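Local coordinates for general Secretion Pathway Protein (Vibrio vulnificus, PDB 4G54), which forms a periplasmic part of the type II secretion system, in which a peptidase C39-like domain is joined to a domain that probably binds peptidoglycan, at residues A[79-84]-A[120-125]; A[132-137]-A[238-243]. All coordinates share one frame; numbering follows the deposited sequence.

Contact 1: A[79-84]-A[120-125]; sequences LLLTLQ and SLWRGE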
loop_
_atom_site.group_PDB
_atom_site.type_symbol
_atom_site.label_atom_id
_atom_site.label_comp_id
_atom_site.label_asym_id
_atom_site.label_seq_id
_atom_site.Cartn_x
_atom_site.Cartn_y
_atom_site.Cartn_z
ATOM N N LEU A 79 4.764 -4.810 -0.165
ATOM C CA LEU A 79 5.587 -4.141 -1.192
ATOM C C LEU A 79 6.102 -5.153 -2.144
ATOM O O LEU A 79 6.148 -6.410 -1.827
ATOM C CB LEU A 79 6.873 -3.520 -0.491
ATOM C CG LEU A 79 6.540 -2.373 0.455
ATOM C CD1 LEU A 79 7.817 -1.914 1.117
ATOM C CD2 LEU A 79 5.952 -1.152 -0.235
ATOM N N LEU A 80 6.582 -4.702 -3.335
ATOM C CA LEU A 80 7.295 -5.630 -4.263
ATOM C C LEU A 80 8.810 -5.362 -4.109
ATOM O O LEU A 80 9.213 -4.167 -4.217
ATOM C CB LEU A 80 6.863 -5.347 -5.704
ATOM C CG LEU A 80 7.475 -6.336 -6.747
ATOM C CD1 LEU A 80 6.790 -7.755 -6.607
ATOM C CD2 LEU A 80 7.172 -5.741 -8.150
ATOM N N LEU A 81 9.577 -6.416 -3.780
ATOM C CA LEU A 81 11.023 -6.227 -3.566
ATOM C C LEU A 81 11.712 -6.548 -4.897
ATOM O O LEU A 81 11.412 -7.546 -5.548
ATOM C CB LEU A 81 11.567 -7.208 -2.506
ATOM C CG LEU A 81 10.870 -7.089 -1.152
ATOM C CD1 LEU A 81 11.631 -8.036 -0.201
ATOM C CD2 LEU A 81 10.857 -5.662 -0.643
ATOM N N THR A 82 12.699 -5.752 -5.300
ATOM C CA THR A 82 13.555 -6.090 -6.438
ATOM C C THR A 82 14.714 -6.868 -5.867
ATOM O O THR A 82 15.495 -6.318 -5.019
ATOM C CB THR A 82 14.048 -4.799 -7.159
ATOM O OG1 THR A 82 12.914 -4.016 -7.633
ATOM C CG2 THR A 82 14.941 -5.178 -8.405
ATOM N N LEU A 83 14.924 -8.081 -6.387
ATOM C CA LEU A 83 16.109 -8.882 -5.979
ATOM C C LEU A 83 17.153 -8.805 -7.110
ATOM O O LEU A 83 16.792 -8.738 -8.296
ATOM C CB LEU A 83 15.690 -10.308 -5.689
ATOM C CG LEU A 83 14.589 -10.486 -4.606
ATOM C CD1 LEU A 83 14.414 -11.995 -4.293
ATOM C CD2 LEU A 83 14.941 -9.700 -3.359
ATOM N N GLN A 84 18.437 -8.741 -6.751
ATOM C CA GLN A 84 19.478 -8.597 -7.779
ATOM C C GLN A 84 20.527 -9.655 -7.426
ATOM O O GLN A 84 20.836 -9.850 -6.249
ATOM C CB GLN A 84 20.062 -7.135 -7.894
ATOM C CG GLN A 84 19.141 -5.971 -7.283
ATOM C CD GLN A 84 19.200 -4.516 -7.904
ATOM O OE1 GLN A 84 19.934 -4.259 -8.889
ATOM N NE2 GLN A 84 18.380 -3.558 -7.307
ATOM N N SER A 120 21.286 -10.688 1.247
ATOM C CA SER A 120 22.165 -11.191 0.222
ATOM C C SER A 120 21.641 -10.951 -1.224
ATOM O O SER A 120 22.445 -10.898 -2.170
ATOM C CB SER A 120 22.504 -12.652 0.546
ATOM O OG SER A 120 21.390 -13.432 0.180
ATOM N N LEU A 121 20.342 -10.662 -1.357
ATOM C CA LEU A 121 19.699 -10.575 -2.643
ATOM C C LEU A 121 19.022 -9.185 -2.837
ATOM O O LEU A 121 18.793 -8.773 -3.972
ATOM C CB LEU A 121 18.621 -11.667 -2.727
ATOM C CG LEU A 121 19.209 -13.128 -2.830
ATOM C CD1 LEU A 121 18.099 -14.107 -3.083
ATOM C CD2 LEU A 121 20.263 -13.230 -3.959
ATOM N N TRP A 122 18.676 -8.478 -1.761
ATOM C CA TRP A 122 17.904 -7.223 -1.904
ATOM C C TRP A 122 18.870 -6.054 -1.738
ATOM O O TRP A 122 19.615 -6.002 -0.705
ATOM C CB TRP A 122 16.809 -7.175 -0.840
ATOM C CG TRP A 122 15.972 -5.928 -0.891
ATOM C CD1 TRP A 122 15.203 -5.445 -1.965
ATOM C CD2 TRP A 122 15.800 -5.009 0.191
ATOM N NE1 TRP A 122 14.546 -4.282 -1.539
ATOM C CE2 TRP A 122 14.953 -3.965 -0.258
ATOM C CE3 TRP A 122 16.367 -4.928 1.480
ATOM C CZ2 TRP A 122 14.586 -2.884 0.544
ATOM C CZ3 TRP A 122 16.042 -3.826 2.276
ATOM C CH2 TRP A 122 15.103 -2.840 1.829
ATOM N N ARG A 123 18.835 -5.105 -2.690
ATOM C CA ARG A 123 19.728 -3.955 -2.646
ATOM C C ARG A 123 18.985 -2.655 -2.340
ATOM O O ARG A 123 19.539 -1.564 -2.408
ATOM C CB ARG A 123 20.566 -3.824 -3.935
ATOM C CG ARG A 123 21.526 -5.025 -4.141
ATOM C CD ARG A 123 22.272 -4.957 -5.500
ATOM N NE ARG A 123 22.983 -6.220 -5.789
ATOM C CZ ARG A 123 23.503 -6.609 -6.971
ATOM N NH1 ARG A 123 23.406 -5.862 -8.073
ATOM N NH2 ARG A 123 24.120 -7.788 -7.053
ATOM N N GLY A 124 17.755 -2.760 -1.903
ATOM C CA GLY A 124 17.053 -1.554 -1.460
ATOM C C GLY A 124 15.835 -1.227 -2.257
ATOM O O GLY A 124 15.013 -0.426 -1.805
ATOM N N GLU A 125 15.755 -1.708 -3.477
ATOM C CA GLU A 125 14.688 -1.166 -4.331
ATOM C C GLU A 125 13.364 -1.840 -4.001
ATOM O O GLU A 125 13.332 -3.083 -3.862
ATOM C CB GLU A 125 15.019 -1.449 -5.805
ATOM C CG GLU A 125 14.022 -0.712 -6.642
ATOM C CD GLU A 125 14.293 -0.883 -8.111
ATOM O OE1 GLU A 125 15.074 -0.082 -8.641
ATOM O OE2 GLU A 125 13.714 -1.757 -8.723
HETATM O O HOH W 1 17.026 -4.185 -4.780
HETATM O O HOH W 2 22.439 -8.493 -4.181
#
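Between Leu81 and Leu83 of the strand lies a shallow hollow, and one side of Trp122 settles into it: CD1 of the indole sits 4.1 Å from Leu81 CB, with NE1 close by, while Leu83 CD2 reaches CB of Trp122. The tryptophan's first torsion (chi1 179°) carries CG away from the backbone N and brings CD1 and NE1 to the Leu81 side. The Trp122 side chain crosses those of both leucines at about a right angle, and Thr82 O lies at the ring's edge, 3.2 Å from Trp122 CD1. The ring also closes on its own segment, since NE1 of Trp122 donates to Glu125 O (2.9 Å). Thr82 N reaches the same oxygen from the other face of the carbonyl, in a nearly straight bond of 3.1 Å to Glu125 O. Here the chain leaves helix 115-121 and turns a corner at Gly124, where phi is 118° and a CB would press on the preceding carbonyl O, so glycine suits the place; it then runs into strand 125-131, the neighbour of strand 79-85 in the antiparallel sheet of the C39-like domain. Across the bend, water 1 accepts hydrogen bonds from the backbone N of Arg123 and Glu125 and from Gln84 NE2, and donates one to Thr82 O. Beyond it the extended Arg123 side chain lies over Gln84, whose CB rests against one face of the guanidinium; a long aliphatic stem under a charged end suits this exposed margin. Gln84 N is bound by Leu121 O at 2.8 Å. Thr82 OG1 donates to the anti side of Glu125 OE2 (2.6 Å), which also forms salt bridges with Arg30 and Arg89.

Contact 2: A[132-137]-A[238-243]; sequences MPLRET and TYPLAE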
loop_
_atom_site.group_PDB
_atom_site.type_symbol
_atom_site.label_atom_id
_atom_site.label_comp_id
_atom_site.label_asym_id
_atom_site.label_seq_id
_atom_site.Cartn_x
_atom_site.Cartn_y
_atom_site.Cartn_z
ATOM N N MET A 132 -5.090 5.524 -3.301
ATOM C CA MET A 132 -5.051 6.973 -2.945
ATOM C C MET A 132 -6.201 7.628 -3.645
ATOM O O MET A 132 -6.025 8.354 -4.596
ATOM C CB MET A 132 -3.671 7.575 -3.313
ATOM C CG MET A 132 -3.688 9.006 -2.718
ATOM S SD MET A 132 -1.951 9.585 -2.963
ATOM C CE MET A 132 -2.236 11.173 -2.281
ATOM N N PRO A 133 -7.425 7.465 -3.136
ATOM C CA PRO A 133 -8.594 8.107 -3.736
ATOM C C PRO A 133 -8.681 9.609 -3.562
ATOM O O PRO A 133 -9.412 10.253 -4.339
ATOM C CB PRO A 133 -9.743 7.449 -3.006
ATOM C CG PRO A 133 -9.233 7.094 -1.613
ATOM C CD PRO A 133 -7.828 6.565 -2.059
ATOM N N LEU A 134 -7.908 10.164 -2.597
ATOM C CA LEU A 134 -7.992 11.604 -2.314
ATOM C C LEU A 134 -6.747 12.300 -2.799
ATOM O O LEU A 134 -5.636 12.080 -2.252
ATOM C CB LEU A 134 -8.206 11.911 -0.824
ATOM C CG LEU A 134 -9.356 11.129 -0.213
ATOM C CD1 LEU A 134 -9.547 11.585 1.327
ATOM C CD2 LEU A 134 -10.670 11.523 -0.987
ATOM N N ARG A 135 -6.886 13.030 -3.886
ATOM C CA ARG A 135 -5.685 13.569 -4.555
ATOM C C ARG A 135 -5.788 15.066 -4.698
ATOM O O ARG A 135 -4.953 15.650 -5.414
ATOM C CB ARG A 135 -5.587 13.012 -6.001
ATOM C CG ARG A 135 -5.497 11.464 -6.009
ATOM C CD ARG A 135 -4.214 10.994 -6.396
ATOM N NE ARG A 135 -4.211 9.525 -6.530
ATOM C CZ ARG A 135 -3.585 8.888 -7.480
ATOM N NH1 ARG A 135 -2.930 9.592 -8.423
ATOM N NH2 ARG A 135 -3.573 7.518 -7.470
ATOM N N GLU A 136 -6.803 15.673 -4.066
ATOM C CA GLU A 136 -6.948 17.139 -4.065
ATOM C C GLU A 136 -7.159 17.689 -2.655
ATOM O O GLU A 136 -7.723 16.986 -1.767
ATOM C CB GLU A 136 -8.178 17.538 -4.898
ATOM C CG GLU A 136 -7.906 17.144 -6.317
ATOM C CD GLU A 136 -9.059 17.438 -7.273
ATOM O OE1 GLU A 136 -9.647 18.534 -7.242
ATOM O OE2 GLU A 136 -9.261 16.601 -8.204
ATOM N N THR A 137 -6.741 18.942 -2.441
ATOM C CA THR A 137 -6.848 19.453 -1.099
ATOM C C THR A 137 -8.267 19.601 -0.612
ATOM O O THR A 137 -9.120 20.127 -1.354
ATOM C CB THR A 137 -6.118 20.823 -1.082
ATOM O OG1 THR A 137 -4.729 20.539 -1.355
ATOM C CG2 THR A 137 -6.253 21.511 0.243
ATOM N N THR A 238 -12.650 5.769 -10.575
ATOM C CA THR A 238 -13.241 7.076 -10.403
ATOM C C THR A 238 -12.802 7.478 -8.976
ATOM O O THR A 238 -12.567 6.589 -8.109
ATOM C CB THR A 238 -14.818 7.052 -10.498
ATOM O OG1 THR A 238 -15.233 6.150 -9.498
ATOM C CG2 THR A 238 -15.249 6.550 -11.842
ATOM N N TYR A 239 -12.664 8.793 -8.812
ATOM C CA TYR A 239 -12.275 9.421 -7.515
ATOM C C TYR A 239 -13.536 10.017 -6.879
ATOM O O TYR A 239 -14.382 10.553 -7.617
ATOM C CB TYR A 239 -11.330 10.603 -7.835
ATOM C CG TYR A 239 -9.963 10.197 -8.270
ATOM C CD1 TYR A 239 -9.091 9.551 -7.372
ATOM C CD2 TYR A 239 -9.502 10.497 -9.585
ATOM C CE1 TYR A 239 -7.793 9.180 -7.729
ATOM C CE2 TYR A 239 -8.142 10.112 -9.976
ATOM C CZ TYR A 239 -7.308 9.432 -9.022
ATOM O OH TYR A 239 -6.009 8.977 -9.357
ATOM N N PRO A 240 -13.622 10.078 -5.548
ATOM C CA PRO A 240 -14.791 10.736 -4.893
ATOM C C PRO A 240 -14.693 12.235 -5.024
ATOM O O PRO A 240 -13.533 12.780 -4.914
ATOM C CB PRO A 240 -14.716 10.298 -3.441
ATOM C CG PRO A 240 -13.269 9.874 -3.224
ATOM C CD PRO A 240 -12.697 9.445 -4.590
ATOM N N LEU A 241 -15.823 12.921 -5.211
ATOM C CA LEU A 241 -15.596 14.374 -5.382
ATOM C C LEU A 241 -15.843 15.117 -4.125
ATOM O O LEU A 241 -16.486 14.630 -3.209
ATOM C CB LEU A 241 -16.428 14.995 -6.470
ATOM C CG LEU A 241 -15.995 14.538 -7.857
ATOM C CD1 LEU A 241 -17.295 14.699 -8.641
ATOM C CD2 LEU A 241 -14.798 15.296 -8.466
ATOM N N ALA A 242 -15.293 16.326 -4.055
ATOM C CA ALA A 242 -15.789 17.290 -3.140
ATOM C C ALA A 242 -15.963 18.649 -3.790
ATOM O O ALA A 242 -15.341 18.962 -4.838
ATOM C CB ALA A 242 -14.982 17.434 -1.836
ATOM N N GLU A 243 -16.843 19.409 -3.202
ATOM C CA GLU A 243 -17.195 20.707 -3.742
ATOM C C GLU A 243 -17.072 21.752 -2.675
ATOM O O GLU A 243 -17.155 21.473 -1.464
ATOM C CB GLU A 243 -18.635 20.681 -4.344
ATOM C CG GLU A 243 -18.867 19.638 -5.447
ATOM C CD GLU A 243 -20.315 19.614 -5.940
ATOM O OE1 GLU A 243 -21.245 19.900 -5.123
ATOM O OE2 GLU A 243 -20.536 19.296 -7.143
#
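Tyr239 points its hydroxyl at the flat of the Arg135 guanidinium: OH stands 3.1 Å from Arg135 CZ, above the centre of the group, and the phenol ring is inclined 63° to the guanidinium plane. From this position the oxygen faces the group's pi surface and misses the line of its N-H bonds, so the approach is not a hydrogen bond. Farther back, Arg135 CG lies 3.7 Å from Tyr239 CE1 and meets the ring obliquely. A bend at chi2 (-110°) folds the arginine back over its own segment, where NE donates to Met132 O at 2.9 Å, in the plane of that carbonyl. The guanidinium is held further by Ser56 and by the backbone O of Ile59, which bind NH1 and NH2. Met132 O also lies near the plane of the Tyr239 ring, at its edge, and Pro133 O comes within 3.1 Å of Tyr239 CD1. Next to the aromatic ring two prolines meet: Pro133 CB packs 3.9 Å from Pro240 CD. Leu134 comes across at about a right angle to place CD2 against CG of Pro240, while its side chain also packs on helices 145-158 and 193-202. Rigid rings suit these two irregular segments, giving each a fixed apolar bump. The contact thus lays a segment near the end of the modelled chain against the loop leading from strand 125-131 to helix 145-158. Its chemistry is mostly van der Waals packing, with carbonyl oxygens near the tyrosine ring and a hydroxyl over a cation; that oxygen's partial negative charge is probably favourable there, though any attraction would lack a hydrogen bond's directionality.

In the fold
Contact 1 closes before contact 2 opens, and strand 125-131 joins them: segment 120-125 runs into it and segment 132-137 leaves it. Their centres are 33 Å apart, on opposite sides of the chain's centre, and their nearest atoms about 13 Å. Contact 1 lies where the chain coming off helix 115-121 enters the antiparallel sheet of the C39-like domain, in which strand 79-85 lies beside 125-131. At contact 2 the chain passes towards helix 145-158 of the putative peptidoglycan-binding domain, and segment 238-243, near the end of the modelled chain, packs there after strand 233-234, beside the loop that joins strand 125-131 to that helix.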